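Local atomic coordinates of DNA mismatch repair protein MUTS (Thermus aquaticus, PDB entry 1EWQ), a protein that binds mismatched DNA in the repair of replication errors and has a weak ATPase activity. Residues Pro559-Glu562 against Glu566-Pro569; Leu580-Asn585 against Glu699-Gly704; Ala587-Phe592 against Leu711-Arg716; Leu722-Gln727 against Ala742-Leu747. All coordinates share one frame; numbering follows the deposited sequence.

Interaction 1: residues Pro559-Glu562 against Glu566-Pro569; sequences PVVE and EFVP
The F567 ring is met at its edge by V561, whose CG1 lies near the ring plane and touches CD1 of F567 at 3.7 Å. E562 reaches the same residue obliquely, near the root of the ring. There CB of E562 packs 3.6 Å from CB of F567. The side chains of V561 and F567 cross at about a right angle. V561 holds CG1 anti to its own backbone N (chi1 173°), and this branch does the closest touching, with CB just behind it at 4.1 Å from CE1 of F567. Beyond CB the extended E562 chain leaves the ring, and OE1 forms a salt bridge with R557 NH1. No hydrogen bond joins 559-562 to 566-569. Both segments belong to the connection between strands 551-556 and 570-574, and the contact joins two parts of this one loop. The other neighbours of the F567 ring include T591 and Q595 on helix 589-603, the helix that follows the P-loop. With an alanine at F567, V561 CG1 would probably lose its aromatic partner and a gap would open beside the helix. The contact is a small one at the surface, made by carbon against carbon. It therefore rests on shape and on the covering of apolar surface, while the charge of E562 is answered within the same connection.

Interaction 2: residues Leu580-Asn585 against Glu699-Gly704; sequences LITGPN and ELTALG
L580 and L700 make the first apolar contact. CD1 of L580 lies against the short, weakly bonded helix 698-701, 3.9 Å from CB of L700. CG of L580 stands anti to the carbonyl carbon (chi1 -61°), which carries the branch out toward that helix. The second apolar pair is methyl against methyl: CG2 of T582 meets CG2 of T701 at 3.4 Å, a close fit for two methyls. These two threonine side chains cross at about a right angle.

Carbon also meets backbone. CD1 of L580 comes within 3.8 Å of the backbone N of T701.

Hydrogen bonds do not cross between the two segments. Each threonine turns its hydroxyl elsewhere: T582 OG1 bonds to A733 N, and T701 OG1 bonds back to F698 O in its own helix. That division leaves the methyls to face each other.

In the fold, strand 578-582 is an inner strand of the ATPase sheet, and it runs straight into the predicted ATP-binding loop that starts at G583. Helix 698-701 packs against L580 and T582 of this strand, and L700 also touches A677 and T678 of helix 670-687. Next to it, E699 OE1 is hydrogen-bonded to S670 OG of the second subunit.

The join is thus buried and apolar, with both threonine hydroxyls bonded outside the contact. It depends on close fit rather than on directed bonds.

Interaction 3: residues Ala587-Phe592 against Leu711-Arg716; sequences AGKSTF and LHVAAR. With SO4 (sulfate ion), chain E.
K589 NZ is held by two backbone carbonyls, hydrogen-bonding to G583 O and to I581 O. K589 belongs to the P-loop (Walker A) at the predicted ATP site, and the loop passes into helix 589-603 with G588 as N-cap. A sulfate, probably from the crystallisation liquor, sits at this helix start. S590 N donates to sulfate O4 at 2.8 Å, in a fairly straight bond (165°). S590 OG donates to sulfate O1 at 2.7 Å, and M586 N adds a further bond. These donors around the sulfate are consistent with a phosphate site, as in other P-loop proteins. The lysine amine itself points elsewhere, into its carbonyls, with its chain bent at chi3 (-63°).

Strand 708-716 packs against the loop and the lysine stem through V713. A587 CB rests 3.6 Å from CG2 of V713. With a methionine in place of K589, the carbonyls of G583 and I581 would probably lose their ammonium partner. One helical turn later, F592 meets L711 more loosely, with CE2 of F592 4.4 Å from CD1 of L711. The tightest carbon contact is at the lysine stem, where CG of K589 presses to 3.4 Å from CG2 of V713.

Interaction 4: residues Leu722-Gln727 against Ala742-Leu747; sequences LVFYHQ and AAMAGL
The selenium of M744, a selenomethionine, approaches the F724 ring obliquely, in a Met-aromatic contact. SE of M744 is 5.3 Å from the centroid of the F724 ring and 72° off its normal. Its closest ring atom is CE1 of F724, at 4.0 Å. The M744 chain reaches over with CG anti to the backbone N (chi1 175°) and then bends at chi3, which swings the methyl toward L722. There CE of M744 lies 3.5 Å from CB of L722, a tight fit. The gap of 3.0 Å between CE of M744 and the carbonyl O of L722 is doubtfully short.

Strand 723-730 is the antiparallel outermost strand of the ATPase sheet within this chain, and M744 stands in the last turn of helix 738-744. That helix ends in a Schellman motif. L747 N bonds to A742 O at 3.2 Å, and G746 N bonds to A743 O. G746 takes positive phi (102°), where a side chain would strike the preceding carbonyl. Its own O is hydrogen-bonded to K651 NZ of the second subunit. On the strand side, F724 also packs on M586 of the predicted ATP site, and L722 touches E740 and V741 of the helix.

In the fold
Interactions 2 and 3 are buried, interaction 4 is partly buried, and interaction 1 lies at the surface. Interactions 2, 3 and 4 share one sheet, in which strands 578-582, 708-716 and 723-730 are neighbours in that order. K589 of interaction 3 bonds to G583 of interaction 2 within the P-loop. Interaction 1 joins from outside the sheet: F567 packs on T591, and V568 on Q727. Its loop contact sets aromatic against aliphatic carbon, and interaction 4 sets selenium against a ring, whereas interactions 2 and 3 have tight aliphatic contacts at the P-loop. Only interaction 3 includes a bound sulfate. Interactions 2 and 4 both reach the second subunit; interactions 1 and 3 do not.

Interaction 1: residues Pro559-Glu562 against Glu566-Pro569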
# COMPACT_ATOMS: atom_id res chain seq x y z
N PRO C 559 21.53 9.07 -18.69
CA PRO C 559 20.61 10.20 -18.53
C PRO C 559 19.83 10.26 -17.22
O PRO C 559 19.37 11.33 -16.81
CB PRO C 559 19.69 10.08 -19.74
CG PRO C 559 19.66 8.58 -19.99
CD PRO C 559 21.12 8.22 -19.82
N VAL C 560 19.69 9.12 -16.54
CA VAL C 560 18.95 9.09 -15.29
C VAL C 560 19.86 9.17 -14.06
O VAL C 560 19.61 9.95 -13.15
CB VAL C 560 18.07 7.84 -15.20
CG1 VAL C 560 17.32 7.84 -13.88
CG2 VAL C 560 17.09 7.81 -16.36
N VAL C 561 20.91 8.36 -14.05
CA VAL C 561 21.86 8.34 -12.95
C VAL C 561 22.50 9.72 -12.76
O VAL C 561 22.57 10.22 -11.64
CB VAL C 561 22.98 7.31 -13.19
CG1 VAL C 561 24.06 7.43 -12.12
CG2 VAL C 561 22.40 5.91 -13.19
N GLU C 562 22.97 10.33 -13.85
CA GLU C 562 23.60 11.64 -13.75
C GLU C 562 22.66 12.68 -13.16
O GLU C 562 23.09 13.74 -12.72
CB GLU C 562 24.07 12.12 -15.12
CG GLU C 562 22.95 12.54 -16.08
CD GLU C 562 23.49 13.27 -17.31
OE1 GLU C 562 22.69 13.63 -18.21
OE2 GLU C 562 24.72 13.49 -17.36
N GLU C 566 27.07 12.88 -9.35
CA GLU C 566 28.12 13.31 -10.28
C GLU C 566 28.44 12.10 -11.13
O GLU C 566 28.81 11.04 -10.61
CB GLU C 566 29.39 13.76 -9.55
CG GLU C 566 29.32 15.16 -8.97
CD GLU C 566 28.28 15.27 -7.88
OE1 GLU C 566 28.34 14.47 -6.92
OE2 GLU C 566 27.40 16.16 -7.99
N PHE C 567 28.30 12.25 -12.44
CA PHE C 567 28.55 11.14 -13.33
C PHE C 567 29.86 11.31 -14.08
O PHE C 567 30.24 12.42 -14.45
CB PHE C 567 27.41 11.02 -14.34
CG PHE C 567 27.35 9.69 -15.02
CD1 PHE C 567 26.66 8.64 -14.45
CD2 PHE C 567 28.01 9.49 -16.23
CE1 PHE C 567 26.63 7.40 -15.06
CE2 PHE C 567 27.98 8.26 -16.85
CZ PHE C 567 27.29 7.20 -16.26
N VAL C 568 30.55 10.19 -14.29
CA VAL C 568 31.80 10.20 -15.04
C VAL C 568 31.48 9.75 -16.47
O VAL C 568 31.13 8.60 -16.70
CB VAL C 568 32.83 9.23 -14.43
CG1 VAL C 568 34.06 9.18 -15.30
CG2 VAL C 568 33.19 9.68 -13.02
N PRO C 569 31.59 10.67 -17.44
CA PRO C 569 31.30 10.33 -18.83
C PRO C 569 32.26 9.26 -19.37
O PRO C 569 33.34 9.07 -18.84
CB PRO C 569 31.46 11.67 -19.56
CG PRO C 569 31.14 12.69 -18.48
CD PRO C 569 31.89 12.11 -17.30

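Interaction 2: residues Leu580-Asn585 against Glu699-Gly704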
# COMPACT_ATOMS: atom_id res chain seq x y z
N LEU C 580 33.83 -7.15 -24.75
CA LEU C 580 33.88 -7.69 -23.41
C LEU C 580 34.40 -6.61 -22.48
O LEU C 580 35.34 -5.89 -22.84
CB LEU C 580 34.83 -8.89 -23.34
CG LEU C 580 34.48 -10.10 -24.20
CD1 LEU C 580 35.67 -11.04 -24.22
CD2 LEU C 580 33.24 -10.81 -23.65
N ILE C 581 33.77 -6.49 -21.31
CA ILE C 581 34.17 -5.50 -20.33
C ILE C 581 34.49 -6.20 -19.01
O ILE C 581 33.59 -6.60 -18.28
CB ILE C 581 33.06 -4.46 -20.09
CG1 ILE C 581 32.68 -3.80 -21.41
CG2 ILE C 581 33.52 -3.43 -19.08
CD1 ILE C 581 31.54 -2.82 -21.32
N THR C 582 35.78 -6.34 -18.73
CA THR C 582 36.24 -6.99 -17.51
C THR C 582 36.47 -5.94 -16.42
O THR C 582 36.37 -4.75 -16.66
CB THR C 582 37.54 -7.79 -17.78
OG1 THR C 582 38.41 -7.04 -18.62
CG2 THR C 582 37.22 -9.11 -18.45
N GLY C 583 36.77 -6.41 -15.21
CA GLY C 583 36.99 -5.50 -14.11
C GLY C 583 36.01 -5.80 -12.99
O GLY C 583 35.04 -6.53 -13.20
N PRO C 584 36.22 -5.24 -11.79
CA PRO C 584 35.35 -5.47 -10.64
C PRO C 584 34.01 -4.77 -10.73
O PRO C 584 33.82 -3.87 -11.54
CB PRO C 584 36.16 -4.93 -9.49
CG PRO C 584 36.81 -3.73 -10.11
CD PRO C 584 37.29 -4.28 -11.45
N ASN C 585 33.09 -5.21 -9.89
CA ASN C 585 31.78 -4.60 -9.82
C ASN C 585 31.96 -3.31 -9.00
O ASN C 585 33.03 -3.07 -8.44
CB ASN C 585 30.81 -5.55 -9.11
CG ASN C 585 30.56 -6.81 -9.91
OD1 ASN C 585 29.94 -6.77 -10.98
ND2 ASN C 585 31.03 -7.94 -9.39
N GLU C 699 39.15 -15.49 -18.99
CA GLU C 699 39.22 -16.49 -20.03
C GLU C 699 38.54 -16.02 -21.33
O GLU C 699 39.02 -16.31 -22.42
CB GLU C 699 38.64 -17.84 -19.55
CG GLU C 699 37.56 -17.73 -18.49
CD GLU C 699 38.12 -17.50 -17.09
OE1 GLU C 699 38.47 -18.49 -16.39
OE2 GLU C 699 38.21 -16.32 -16.69
N LEU C 700 37.45 -15.26 -21.21
CA LEU C 700 36.75 -14.76 -22.40
C LEU C 700 37.54 -13.69 -23.14
O LEU C 700 37.37 -13.51 -24.35
CB LEU C 700 35.38 -14.20 -22.02
CG LEU C 700 34.33 -15.19 -21.48
CD1 LEU C 700 33.00 -14.46 -21.24
CD2 LEU C 700 34.13 -16.29 -22.48
N THR C 701 38.41 -12.98 -22.43
CA THR C 701 39.20 -11.91 -23.05
C THR C 701 40.20 -12.35 -24.11
O THR C 701 40.65 -11.54 -24.93
CB THR C 701 39.99 -11.11 -22.00
OG1 THR C 701 41.06 -11.90 -21.50
CG2 THR C 701 39.08 -10.70 -20.84
N ALA C 702 40.55 -13.63 -24.13
CA ALA C 702 41.52 -14.12 -25.11
C ALA C 702 41.01 -15.02 -26.22
O ALA C 702 41.79 -15.72 -26.85
CB ALA C 702 42.66 -14.81 -24.37
N LEU C 703 39.71 -15.02 -26.49
CA LEU C 703 39.19 -15.88 -27.55
C LEU C 703 39.74 -15.49 -28.92
O LEU C 703 40.18 -14.36 -29.12
CB LEU C 703 37.66 -15.85 -27.55
CG LEU C 703 37.03 -16.31 -26.24
CD1 LEU C 703 35.51 -16.17 -26.32
CD2 LEU C 703 37.43 -17.74 -25.97
N GLY C 704 39.72 -16.43 -29.86
CA GLY C 704 40.21 -16.16 -31.20
C GLY C 704 39.08 -15.70 -32.10
O GLY C 704 38.71 -16.40 -33.06

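Interaction 3: residues Ala587-Phe592 against Leu711-Arg716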
# COMPACT_ATOMS: atom_id res chain seq x y z
N ALA C 587 32.20 -0.46 -10.17
CA ALA C 587 33.00 0.47 -10.96
C ALA C 587 32.20 0.96 -12.17
O ALA C 587 32.78 1.40 -13.16
CB ALA C 587 34.29 -0.20 -11.43
N GLY C 588 30.88 0.85 -12.08
CA GLY C 588 30.01 1.32 -13.15
C GLY C 588 29.91 0.54 -14.45
O GLY C 588 29.58 1.13 -15.48
N LYS C 589 30.18 -0.76 -14.43
CA LYS C 589 30.10 -1.54 -15.66
C LYS C 589 28.66 -1.62 -16.13
O LYS C 589 28.37 -1.39 -17.31
CB LYS C 589 30.68 -2.96 -15.48
CG LYS C 589 32.17 -2.97 -15.11
CD LYS C 589 32.90 -4.26 -15.55
CE LYS C 589 32.35 -5.49 -14.87
NZ LYS C 589 33.11 -6.70 -15.26
N SER C 590 27.75 -1.92 -15.21
CA SER C 590 26.33 -2.04 -15.56
C SER C 590 25.73 -0.74 -16.05
O SER C 590 24.94 -0.73 -16.99
CB SER C 590 25.53 -2.55 -14.38
OG SER C 590 25.84 -3.91 -14.16
N THR C 591 26.10 0.35 -15.39
CA THR C 591 25.61 1.66 -15.76
C THR C 591 26.11 1.99 -17.17
O THR C 591 25.40 2.61 -17.95
CB THR C 591 26.10 2.73 -14.75
OG1 THR C 591 25.42 2.54 -13.51
CG2 THR C 591 25.81 4.13 -15.26
N PHE C 592 27.34 1.57 -17.48
CA PHE C 592 27.92 1.81 -18.79
C PHE C 592 27.08 1.10 -19.85
O PHE C 592 26.80 1.65 -20.91
CB PHE C 592 29.36 1.31 -18.83
CG PHE C 592 30.05 1.56 -20.14
CD1 PHE C 592 30.25 2.87 -20.60
CD2 PHE C 592 30.53 0.51 -20.91
CE1 PHE C 592 30.92 3.11 -21.81
CE2 PHE C 592 31.20 0.73 -22.12
CZ PHE C 592 31.39 2.04 -22.57
N LEU C 711 37.60 -4.18 -23.22
CA LEU C 711 37.50 -2.96 -22.45
C LEU C 711 37.45 -3.42 -20.99
O LEU C 711 37.25 -4.61 -20.72
CB LEU C 711 36.22 -2.18 -22.78
CG LEU C 711 36.09 -1.47 -24.13
CD1 LEU C 711 34.78 -0.69 -24.16
CD2 LEU C 711 37.26 -0.52 -24.34
N HIS C 712 37.66 -2.50 -20.06
CA HIS C 712 37.63 -2.86 -18.65
C HIS C 712 37.60 -1.64 -17.76
O HIS C 712 37.82 -0.51 -18.21
CB HIS C 712 38.86 -3.72 -18.27
CG HIS C 712 40.14 -2.94 -18.15
ND1 HIS C 712 40.80 -2.41 -19.23
CD2 HIS C 712 40.87 -2.60 -17.06
CE1 HIS C 712 41.88 -1.77 -18.82
NE2 HIS C 712 41.94 -1.86 -17.51
N VAL C 713 37.31 -1.89 -16.49
CA VAL C 713 37.30 -0.85 -15.49
C VAL C 713 38.28 -1.36 -14.45
O VAL C 713 38.55 -2.56 -14.39
CB VAL C 713 35.91 -0.64 -14.88
CG1 VAL C 713 34.98 0.01 -15.91
CG2 VAL C 713 35.34 -1.97 -14.41
N ALA C 714 38.81 -0.47 -13.64
CA ALA C 714 39.77 -0.88 -12.64
C ALA C 714 39.53 -0.28 -11.27
O ALA C 714 38.84 0.74 -11.13
CB ALA C 714 41.18 -0.53 -13.12
N ALA C 715 40.09 -0.93 -10.27
CA ALA C 715 40.00 -0.46 -8.90
C ALA C 715 41.43 -0.06 -8.57
O ALA C 715 42.37 -0.52 -9.22
CB ALA C 715 39.54 -1.58 -7.98
N ARG C 716 41.59 0.79 -7.57
CA ARG C 716 42.92 1.25 -7.18
C ARG C 716 43.10 1.12 -5.67
O ARG C 716 42.30 1.65 -4.90
CB ARG C 716 43.10 2.71 -7.59
CG ARG C 716 44.22 2.94 -8.57
CD ARG C 716 45.58 2.84 -7.92
NE ARG C 716 46.64 3.29 -8.82
CZ ARG C 716 47.94 3.31 -8.52
NH1 ARG C 716 48.35 2.89 -7.33
NH2 ARG C 716 48.82 3.74 -9.41
S SO4 E . 28.34 -3.29 -11.67
O1 SO4 E . 27.12 -4.11 -11.80
O2 SO4 E . 28.56 -2.99 -10.24
O3 SO4 E . 29.51 -4.03 -12.19
O4 SO4 E . 28.20 -2.03 -12.41

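Interaction 4: residues Leu722-Gln727 against Ala742-Leu747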
# COMPACT_ATOMS: atom_id res chain seq x y z
N LEU C 722 40.78 0.66 -1.10
CA LEU C 722 40.38 0.32 -2.46
C LEU C 722 39.46 1.41 -3.03
O LEU C 722 38.41 1.70 -2.46
CB LEU C 722 39.64 -1.02 -2.48
CG LEU C 722 40.29 -2.18 -3.24
CD1 LEU C 722 39.28 -3.31 -3.38
CD2 LEU C 722 40.74 -1.71 -4.61
N VAL C 723 39.86 2.00 -4.14
CA VAL C 723 39.06 3.05 -4.75
C VAL C 723 38.64 2.64 -6.17
O VAL C 723 39.49 2.44 -7.04
CB VAL C 723 39.85 4.38 -4.81
CG1 VAL C 723 39.01 5.47 -5.43
CG2 VAL C 723 40.28 4.78 -3.39
N PHE C 724 37.33 2.53 -6.39
CA PHE C 724 36.82 2.15 -7.71
C PHE C 724 36.71 3.31 -8.69
O PHE C 724 36.09 4.33 -8.40
CB PHE C 724 35.44 1.48 -7.57
CG PHE C 724 35.46 0.24 -6.73
CD1 PHE C 724 35.22 0.31 -5.36
CD2 PHE C 724 35.77 -1.00 -7.30
CE1 PHE C 724 35.31 -0.84 -4.57
CE2 PHE C 724 35.85 -2.14 -6.51
CZ PHE C 724 35.63 -2.07 -5.15
N TYR C 725 37.34 3.15 -9.85
CA TYR C 725 37.32 4.17 -10.89
C TYR C 725 36.31 3.80 -11.98
O TYR C 725 36.38 2.72 -12.57
CB TYR C 725 38.71 4.34 -11.51
CG TYR C 725 39.69 5.05 -10.60
CD1 TYR C 725 40.36 4.37 -9.58
CD2 TYR C 725 39.88 6.43 -10.71
CE1 TYR C 725 41.20 5.05 -8.69
CE2 TYR C 725 40.71 7.12 -9.83
CZ TYR C 725 41.36 6.43 -8.82
OH TYR C 725 42.15 7.12 -7.92
N HIS C 726 35.38 4.71 -12.25
CA HIS C 726 34.35 4.48 -13.25
C HIS C 726 34.76 4.78 -14.68
O HIS C 726 33.93 4.77 -15.58
CB HIS C 726 33.10 5.27 -12.89
CG HIS C 726 32.40 4.77 -11.67
ND1 HIS C 726 31.06 4.46 -11.66
CD2 HIS C 726 32.85 4.54 -10.42
CE1 HIS C 726 30.71 4.05 -10.45
NE2 HIS C 726 31.78 4.09 -9.68
N GLN C 727 36.05 5.06 -14.90
CA GLN C 727 36.51 5.33 -16.26
C GLN C 727 36.59 4.00 -17.01
O GLN C 727 37.16 3.02 -16.51
CB GLN C 727 37.90 5.98 -16.26
CG GLN C 727 37.97 7.45 -15.80
CD GLN C 727 37.78 7.63 -14.30
OE1 GLN C 727 38.18 6.79 -13.50
NE2 GLN C 727 37.18 8.75 -13.92
N ALA C 742 37.45 -8.54 -1.09
CA ALA C 742 37.18 -9.37 0.07
C ALA C 742 37.87 -8.74 1.29
O ALA C 742 37.26 -8.59 2.35
CB ALA C 742 37.71 -10.80 -0.14
N ALA C 743 39.14 -8.38 1.12
CA ALA C 743 39.87 -7.76 2.22
C ALA C 743 39.16 -6.47 2.62
O ALA C 743 39.07 -6.14 3.80
CB ALA C 743 41.31 -7.47 1.81
N MSE C 744 38.63 -5.75 1.63
CA MSE C 744 37.92 -4.51 1.93
C MSE C 744 36.63 -4.80 2.69
O MSE C 744 36.19 -3.99 3.53
CB MSE C 744 37.59 -3.76 0.64
CG MSE C 744 36.75 -2.51 0.85
SE MSE C 744 36.47 -1.47 -0.78
CE MSE C 744 37.30 0.16 -0.18
N ALA C 745 36.02 -5.95 2.41
CA ALA C 745 34.78 -6.35 3.07
C ALA C 745 35.01 -6.79 4.51
O ALA C 745 34.06 -7.09 5.24
CB ALA C 745 34.12 -7.48 2.28
N GLY C 746 36.27 -6.84 4.93
CA GLY C 746 36.57 -7.24 6.29
C GLY C 746 37.07 -8.66 6.52
O GLY C 746 37.19 -9.07 7.67
N LEU C 747 37.33 -9.41 5.46
CA LEU C 747 37.85 -10.77 5.63
C LEU C 747 39.12 -10.63 6.47
O LEU C 747 39.93 -9.74 6.23
CB LEU C 747 38.21 -11.42 4.29
CG LEU C 747 37.34 -12.52 3.69
CD1 LEU C 747 38.12 -13.21 2.60
CD2 LEU C 747 36.93 -13.55 4.73